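Local coordinates for protein chymotrypsin (PDB 2EA3) that probably cleaves peptide bonds within proteins as a serine endopeptidase of the chymotrypsin-like S1 family, the chain being its trypsin-fold protease domain, at residues Ser15-Gly20 against Gly31-Thr36; Gly26-Gly31 against Tyr57-Thr62. One frame throughout, in Å; residues are numbered along the deposited sequence.

Contact 1. Residues Ser15-Gly20 against Gly31-Thr36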
ATOM      1  N   SER A  15       0.438 -12.738  -8.397  1.00 15.21           N
ATOM      2  CA  SER A  15      -0.004 -11.355  -8.276  1.00 16.67           C
ATOM      3  C   SER A  15      -0.526 -11.235  -6.850  1.00 16.46           C
ATOM      4  O   SER A  15      -1.741 -11.233  -6.624  1.00 18.19           O
ATOM      5  CB  SER A  15      -1.090 -11.078  -9.344  1.00 16.93           C
ATOM      6  OG  SER A  15      -1.213  -9.696  -9.645  1.00 20.44           O
ATOM      7  N   ARG A  16       0.395 -11.212  -5.889  1.00 15.13           N
ATOM      8  CA  ARG A  16       0.050 -11.310  -4.454  1.00 14.94           C
ATOM      9  C   ARG A  16      -0.381  -9.960  -3.895  1.00 12.92           C
ATOM     10  O   ARG A  16      -1.147  -9.897  -2.935  1.00 12.38           O
ATOM     11  CB  ARG A  16       1.262 -11.757  -3.609  1.00 15.96           C
ATOM     12  CG  ARG A  16       2.038 -12.941  -4.118  1.00 20.29           C
ATOM     13  CD  ARG A  16       2.377 -13.905  -2.986  1.00 28.31           C
ATOM     14  NE  ARG A  16       3.553 -13.484  -2.227  1.00 33.14           N
ATOM     15  CZ  ARG A  16       4.798 -13.881  -2.484  1.00 34.75           C
ATOM     16  NH1 ARG A  16       5.797 -13.445  -1.724  1.00 36.09           N
ATOM     17  NH2 ARG A  16       5.052 -14.717  -3.493  1.00 36.73           N
ATOM     18  N   CYS A  17       0.160  -8.892  -4.479  1.00 11.85           N
ATOM     19  CA  CYS A  17       0.055  -7.560  -3.883  1.00 11.14           C
ATOM     20  C   CYS A  17      -0.049  -6.444  -4.916  1.00 11.08           C
ATOM     21  O   CYS A  17       0.141  -6.651  -6.127  1.00 11.94           O
ATOM     22  CB  CYS A  17       1.256  -7.294  -2.972  1.00 11.45           C
ATOM     23  SG  CYS A  17       1.239  -8.275  -1.452  1.00 11.14           S
ATOM     24  N   SER A  18      -0.353  -5.252  -4.410  1.00  9.61           N
ATOM     25  CA  SER A  18      -0.444  -4.048  -5.208  1.00  9.21           C
ATOM     26  C   SER A  18       0.634  -3.046  -4.771  1.00  9.33           C
ATOM     27  O   SER A  18       1.156  -3.124  -3.640  1.00  9.36           O
ATOM     28  CB  SER A  18      -1.837  -3.442  -5.030  1.00  8.94           C
ATOM     29  OG  SER A  18      -2.861  -4.371  -5.393  1.00  9.96           O
ATOM     30  N   ILE A  19       0.978  -2.146  -5.687  1.00  8.59           N
ATOM     31  CA  ILE A  19       1.879  -1.025  -5.430  1.00  9.51           C
ATOM     32  C   ILE A  19       1.229  -0.043  -4.466  1.00  9.05           C
ATOM     33  O   ILE A  19       0.041   0.286  -4.609  1.00  9.93           O
ATOM     34  CB  ILE A  19       2.233  -0.300  -6.741  1.00  9.44           C
ATOM     35  CG1 ILE A  19       3.012  -1.245  -7.672  1.00 11.91           C
ATOM     36  CG2 ILE A  19       3.067   0.970  -6.481  1.00 10.81           C
ATOM     37  CD1 ILE A  19       3.032  -0.791  -9.098  1.00 14.96           C
ATOM     38  N   GLY A  20       2.020   0.421  -3.492  1.00  8.75           N
ATOM     39  CA  GLY A  20       1.587   1.420  -2.537  1.00  8.33           C
ATOM     40  C   GLY A  20       1.795   2.809  -3.124  1.00  9.24           C
ATOM     41  O   GLY A  20       0.857   3.419  -3.676  1.00  9.37           O
ATOM     42  N   GLY A  31       4.867  -5.368   3.894  1.00  8.98           N
ATOM     43  CA  GLY A  31       5.940  -6.332   4.232  1.00  9.42           C
ATOM     44  C   GLY A  31       5.567  -7.787   4.066  1.00  9.90           C
ATOM     45  O   GLY A  31       6.422  -8.624   3.779  1.00 10.52           O
ATOM     46  N   HIS A  32       4.290  -8.118   4.254  1.00  9.37           N
ATOM     47  CA  HIS A  32       3.875  -9.517   4.077  1.00  9.72           C
ATOM     48  C   HIS A  32       3.897  -9.961   2.614  1.00  9.84           C
ATOM     49  O   HIS A  32       3.757 -11.156   2.336  1.00 11.45           O
ATOM     50  CB  HIS A  32       2.521  -9.819   4.746  1.00  9.87           C
ATOM     51  CG  HIS A  32       1.325  -9.340   3.972  1.00  9.49           C
ATOM     52  ND1 HIS A  32       0.641  -8.191   4.298  1.00 11.90           N
ATOM     53  CD2 HIS A  32       0.658  -9.890   2.928  1.00 11.82           C
ATOM     54  CE1 HIS A  32      -0.370  -8.028   3.468  1.00 11.74           C
ATOM     55  NE2 HIS A  32      -0.385  -9.050   2.627  1.00 13.40           N
ATOM     56  N   CYS A  33       4.093  -9.025   1.687  1.00  9.33           N
ATOM     57  CA  CYS A  33       4.166  -9.368   0.269  1.00 10.12           C
ATOM     58  C   CYS A  33       5.413 -10.140  -0.106  1.00 11.14           C
ATOM     59  O   CYS A  33       5.369 -10.981  -0.999  1.00 11.83           O
ATOM     60  CB  CYS A  33       4.082  -8.118  -0.595  1.00 10.72           C
ATOM     61  SG  CYS A  33       2.533  -7.271  -0.284  1.00 11.46           S
ATOM     62  N   GLY A  34       6.524  -9.863   0.565  1.00 10.96           N
ATOM     63  CA  GLY A  34       7.734 -10.608   0.277  1.00 12.74           C
ATOM     64  C   GLY A  34       8.866 -10.210   1.185  1.00 13.94           C
ATOM     65  O   GLY A  34       8.774  -9.217   1.904  1.00 14.75           O
ATOM     66  N   ARG A  35       9.944 -10.981   1.137  1.00 13.95           N
ATOM     67  CA  ARG A  35      11.070 -10.721   2.011  1.00 15.06           C
ATOM     68  C   ARG A  35      12.219 -10.085   1.244  1.00 14.27           C
ATOM     69  O   ARG A  35      12.288 -10.170   0.039  1.00 13.83           O
ATOM     70  CB  ARG A  35      11.513 -12.011   2.712  1.00 16.48           C
ATOM     71  CG  ARG A  35      12.215 -12.983   1.812  1.00 19.08           C
ATOM     72  CD  ARG A  35      12.888 -14.086   2.640  1.00 24.55           C
ATOM     73  NE  ARG A  35      11.935 -14.774   3.508  1.00 26.80           N
ATOM     74  CZ  ARG A  35      11.138 -15.772   3.126  1.00 28.61           C
ATOM     75  NH1 ARG A  35      10.309 -16.325   3.999  1.00 27.66           N
ATOM     76  NH2 ARG A  35      11.163 -16.221   1.879  1.00 29.29           N
ATOM     77  N   THR A  36      13.115  -9.433   1.963  1.00 14.53           N
ATOM     78  CA  THR A  36      14.294  -8.813   1.371  1.00 14.34           C
ATOM     79  C   THR A  36      14.990  -9.775   0.416  1.00 14.19           C
ATOM     80  O   THR A  36      15.167 -10.958   0.744  1.00 13.44           O
ATOM     81  CB  THR A  36      15.259  -8.344   2.488  1.00 14.23           C
ATOM     82  OG1 THR A  36      14.613  -7.327   3.261  1.00 15.79           O
ATOM     83  CG2 THR A  36      16.537  -7.796   1.916  1.00 15.96           C
TER
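Cys17 and Cys33 bring the two backbones together, their CA atoms 6.1 Å apart. Residues 15-18 run as a weakly bonded, extended strand, whereas 31-33 curl with helical backbone angles that end at an extended Gly34, and a weak bond from Gly34 N to Gly31 O spans this turn. No backbone hydrogen bond joins the two segments, so the link is made by side chains. Its centre is the disulfide, Cys17 SG to Cys33 SG at 2.0 Å, with a C-S-S-C torsion of -93°, close to the relaxed right angle. In both cysteines SG stands anti to the carbonyl carbon, beside the backbone N, and the sulfurs meet midway between the chains. Cys17 SG also lies obliquely 5.0 Å from the centroid of the His32 ring, a loose sulfur-aromatic approach. Arg16 adds a weak polar link: its chain bends at chi2 and chi3, bringing NH1 to 2.6 Å from Cys33 O. The N-H of that bond is bent to 129°, and the carbonyl sits obliquely to the guanidinium plane, while Gly34 CA lies at the guanidinium edge. The disulfide thus ties the turn carrying His32 to strand 14-23; His32 NE2 bonds Ser137 OG and its N bonds Asp56 OD2, an arrangement consistent with the Ser-His-Asp triad of this family. Tyr9 of strand 8-11 packs on both cysteines and Ile11 on Arg16, placing the contact between strand 14-23 and the loop that leads from strand 26-29 to strand 39-41.

Contact 2. Residues Gly26-Gly31 against Tyr57-Thr62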
ATOM      1  N   GLY A  26      12.210   3.555  -5.984  1.00 11.88           N
ATOM      2  CA  GLY A  26      11.298   2.442  -6.174  1.00 10.80           C
ATOM      3  C   GLY A  26       9.931   2.715  -5.605  1.00 10.23           C
ATOM      4  O   GLY A  26       9.388   3.785  -5.796  1.00  9.69           O
ATOM      5  N   PHE A  27       9.361   1.726  -4.933  1.00  9.70           N
ATOM      6  CA  PHE A  27       8.006   1.862  -4.387  1.00  9.51           C
ATOM      7  C   PHE A  27       7.878   1.153  -3.052  1.00  9.73           C
ATOM      8  O   PHE A  27       8.667   0.263  -2.709  1.00 10.10           O
ATOM      9  CB  PHE A  27       6.917   1.417  -5.393  1.00  9.72           C
ATOM     10  CG  PHE A  27       6.858  -0.075  -5.634  1.00  9.72           C
ATOM     11  CD1 PHE A  27       7.570  -0.642  -6.698  1.00 11.55           C
ATOM     12  CD2 PHE A  27       6.095  -0.920  -4.814  1.00 10.50           C
ATOM     13  CE1 PHE A  27       7.527  -2.018  -6.941  1.00 12.31           C
ATOM     14  CE2 PHE A  27       6.048  -2.291  -5.050  1.00 11.13           C
ATOM     15  CZ  PHE A  27       6.772  -2.839  -6.131  1.00 12.44           C
ATOM     16  N   ILE A  28       6.901   1.587  -2.269  1.00  9.60           N
ATOM     17  CA  ILE A  28       6.628   0.964  -0.998  1.00  9.80           C
ATOM     18  C   ILE A  28       5.336   0.165  -1.087  1.00 10.23           C
ATOM     19  O   ILE A  28       4.457   0.461  -1.919  1.00  9.95           O
ATOM     20  CB  ILE A  28       6.593   2.000   0.156  1.00  9.90           C
ATOM     21  CG1 ILE A  28       5.570   3.107  -0.124  1.00 10.71           C
ATOM     22  CG2 ILE A  28       8.005   2.559   0.406  1.00 10.00           C
ATOM     23  CD1 ILE A  28       5.362   4.029   1.095  1.00 11.40           C
ATOM     24  N   THR A  29       5.230  -0.857  -0.242  1.00  9.49           N
ATOM     25  CA  THR A  29       4.165  -1.861  -0.349  1.00  9.42           C
ATOM     26  C   THR A  29       4.114  -2.537   1.025  1.00  8.95           C
ATOM     27  O   THR A  29       4.787  -2.048   1.943  1.00  9.48           O
ATOM     28  CB  THR A  29       4.423  -2.838  -1.548  1.00  9.16           C
ATOM     29  OG1 THR A  29       3.291  -3.712  -1.759  1.00 10.05           O
ATOM     30  CG2 THR A  29       5.727  -3.681  -1.333  1.00  8.11           C
ATOM     31  N   ALA A  30       3.358  -3.635   1.170  1.00  8.59           N
ATOM     32  CA  ALA A  30       3.209  -4.287   2.477  1.00  8.32           C
ATOM     33  C   ALA A  30       4.351  -5.281   2.674  1.00  8.58           C
ATOM     34  O   ALA A  30       4.759  -5.950   1.731  1.00  8.34           O
ATOM     35  CB  ALA A  30       1.851  -5.022   2.590  1.00  8.72           C
ATOM     36  N   GLY A  31       4.867  -5.368   3.894  1.00  8.98           N
ATOM     37  CA  GLY A  31       5.940  -6.332   4.232  1.00  9.42           C
ATOM     38  C   GLY A  31       5.567  -7.787   4.066  1.00  9.90           C
ATOM     39  O   GLY A  31       6.422  -8.624   3.779  1.00 10.52           O
ATOM     40  N   TYR A  57       5.431  -3.463   6.345  1.00  9.78           N
ATOM     41  CA  TYR A  57       5.931  -2.593   5.287  1.00  9.60           C
ATOM     42  C   TYR A  57       7.131  -3.156   4.577  1.00  8.99           C
ATOM     43  O   TYR A  57       7.864  -3.966   5.135  1.00  8.53           O
ATOM     44  CB  TYR A  57       6.231  -1.160   5.765  1.00 10.48           C
ATOM     45  CG  TYR A  57       7.280  -0.984   6.855  1.00 11.25           C
ATOM     46  CD1 TYR A  57       6.909  -0.613   8.145  1.00 11.76           C
ATOM     47  CD2 TYR A  57       8.646  -1.187   6.594  1.00 12.68           C
ATOM     48  CE1 TYR A  57       7.889  -0.443   9.171  1.00 12.40           C
ATOM     49  CE2 TYR A  57       9.622  -0.997   7.601  1.00 12.90           C
ATOM     50  CZ  TYR A  57       9.241  -0.625   8.869  1.00 13.14           C
ATOM     51  OH  TYR A  57      10.216  -0.455   9.848  1.00 14.52           O
ATOM     52  N   ALA A  58       7.326  -2.673   3.356  1.00  8.91           N
ATOM     53  CA  ALA A  58       8.470  -3.064   2.544  1.00 10.01           C
ATOM     54  C   ALA A  58       8.769  -2.001   1.525  1.00 10.37           C
ATOM     55  O   ALA A  58       7.908  -1.203   1.171  1.00 10.60           O
ATOM     56  CB  ALA A  58       8.225  -4.413   1.872  1.00  9.48           C
ATOM     57  N   PHE A  59      10.005  -2.010   1.049  1.00 10.37           N
ATOM     58  CA  PHE A  59      10.448  -1.112   0.007  1.00 10.66           C
ATOM     59  C   PHE A  59      10.989  -1.991  -1.101  1.00 11.36           C
ATOM     60  O   PHE A  59      11.799  -2.892  -0.840  1.00 11.70           O
ATOM     61  CB  PHE A  59      11.567  -0.203   0.552  1.00 10.78           C
ATOM     62  CG  PHE A  59      12.351   0.517  -0.518  1.00 11.63           C
ATOM     63  CD1 PHE A  59      11.719   1.351  -1.440  1.00 10.03           C
ATOM     64  CD2 PHE A  59      13.737   0.367  -0.582  1.00 15.29           C
ATOM     65  CE1 PHE A  59      12.454   2.016  -2.424  1.00 12.27           C
ATOM     66  CE2 PHE A  59      14.471   1.034  -1.590  1.00 15.47           C
ATOM     67  CZ  PHE A  59      13.825   1.862  -2.487  1.00 13.00           C
ATOM     68  N   VAL A  60      10.559  -1.720  -2.333  1.00 11.02           N
ATOM     69  CA  VAL A  60      11.045  -2.463  -3.496  1.00 11.88           C
ATOM     70  C   VAL A  60      11.850  -1.493  -4.354  1.00 12.05           C
ATOM     71  O   VAL A  60      11.327  -0.471  -4.800  1.00 11.50           O
ATOM     72  CB  VAL A  60       9.867  -3.112  -4.294  1.00 12.18           C
ATOM     73  CG1 VAL A  60      10.374  -3.803  -5.606  1.00 11.57           C
ATOM     74  CG2 VAL A  60       9.094  -4.093  -3.418  1.00 12.91           C
ATOM     75  N   ARG A  61      13.139  -1.784  -4.535  1.00 12.48           N
ATOM     76  CA  ARG A  61      13.998  -0.940  -5.363  1.00 13.54           C
ATOM     77  C   ARG A  61      13.791  -1.304  -6.819  1.00 14.19           C
ATOM     78  O   ARG A  61      13.837  -2.477  -7.175  1.00 13.83           O
ATOM     79  CB  ARG A  61      15.485  -1.113  -5.008  1.00 14.65           C
ATOM     80  CG  ARG A  61      16.405  -0.139  -5.774  1.00 18.57           C
ATOM     81  CD  ARG A  61      17.802  -0.713  -5.982  1.00 26.66           C
ATOM     82  NE  ARG A  61      18.650   0.147  -6.829  1.00 31.63           N
ATOM     83  CZ  ARG A  61      18.838   0.001  -8.150  1.00 33.61           C
ATOM     84  NH1 ARG A  61      18.258  -0.989  -8.836  1.00 31.67           N
ATOM     85  NH2 ARG A  61      19.633   0.852  -8.789  1.00 34.45           N
ATOM     86  N   THR A  62      13.561  -0.293  -7.647  1.00 14.13           N
ATOM     87  CA  THR A  62      13.397  -0.482  -9.089  1.00 15.58           C
ATOM     88  C   THR A  62      14.615   0.143  -9.786  1.00 17.24           C
ATOM     89  O   THR A  62      15.344   0.953  -9.208  1.00 19.15           O
ATOM     90  CB  THR A  62      12.087   0.185  -9.619  1.00 14.92           C
ATOM     91  OG1 THR A  62      12.104   1.575  -9.296  1.00 12.56           O
ATOM     92  CG2 THR A  62      10.833  -0.458  -9.010  1.00 14.92           C
TER
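Phe27 and Val60 form a hydrogen-bonded antiparallel pair that sets the register of strands 26-29 and 57-62, whose directions differ by 160°. Both backbone polar groups of Phe27 are satisfied here: its N reaches Val60 O in the carbonyl plane, and its O takes a nearly straight bond from Val60 N at 2.8 Å. At the second such pair the bonds are less ideal. Thr29 N meets Ala58 O from a tilted position, and Ala58 N comes to Thr29 O from above the carbonyl plane, with an N-H angle of 138°. Between these pairs Ile28 CA lies 3.3 Å from Ala58 O; beyond Phe27, Gly26 CA approaches Val60 O at 3.2 Å. The lack of a side chain at Gly26 lets Val60 O come this close, and the backbone angles of Gly26 also favour glycine. The backbone of Ile28 bonds Phe21 of strand 14-23, and that of Phe59 bonds Ala48 and Gly49 of strand 45-51. Thr29 OG1 finds its partners outside the pair, in Ser18 O and Tyr9 OH.

On the face shared by Phe27, Thr29, Ala58 and Val60, CG of Phe27 stands between its backbone N and carbonyl carbon (chi1 71°), which lays the ring alongside Val60. Val60 CB sits over one ring face, 3.8 Å from the centroid, in a CH-pi contact, while Thr62 CG2 touches the ring edge. An alanine at Phe27 is likely to open a gap over Val60 and deprive Tyr9 of its edge-to-face partner. Four backbone bonds thus meet the polar needs of Phe27, Thr29, Ala58 and Val60 inside an apolar cover.

Overall arrangement
Both contacts belong to the first of the two antiparallel barrels of the trypsin fold and share Gly31, where strand 26-29 gives way to the turn carrying His32. Contact 2 is the buried one, a regular strand pair joined by backbone bonds and apolar side chains. Contact 1 is only partly buried and has no such pairing; a covalent bridge and a weak arginine bond hold strand 14-23 to a loop instead. Strands 14-23 and 26-29 are neighbours in the sheet, so the contacts touch directly, with Ile19 CG2 of contact 1 packing on the Phe27 ring of contact 2.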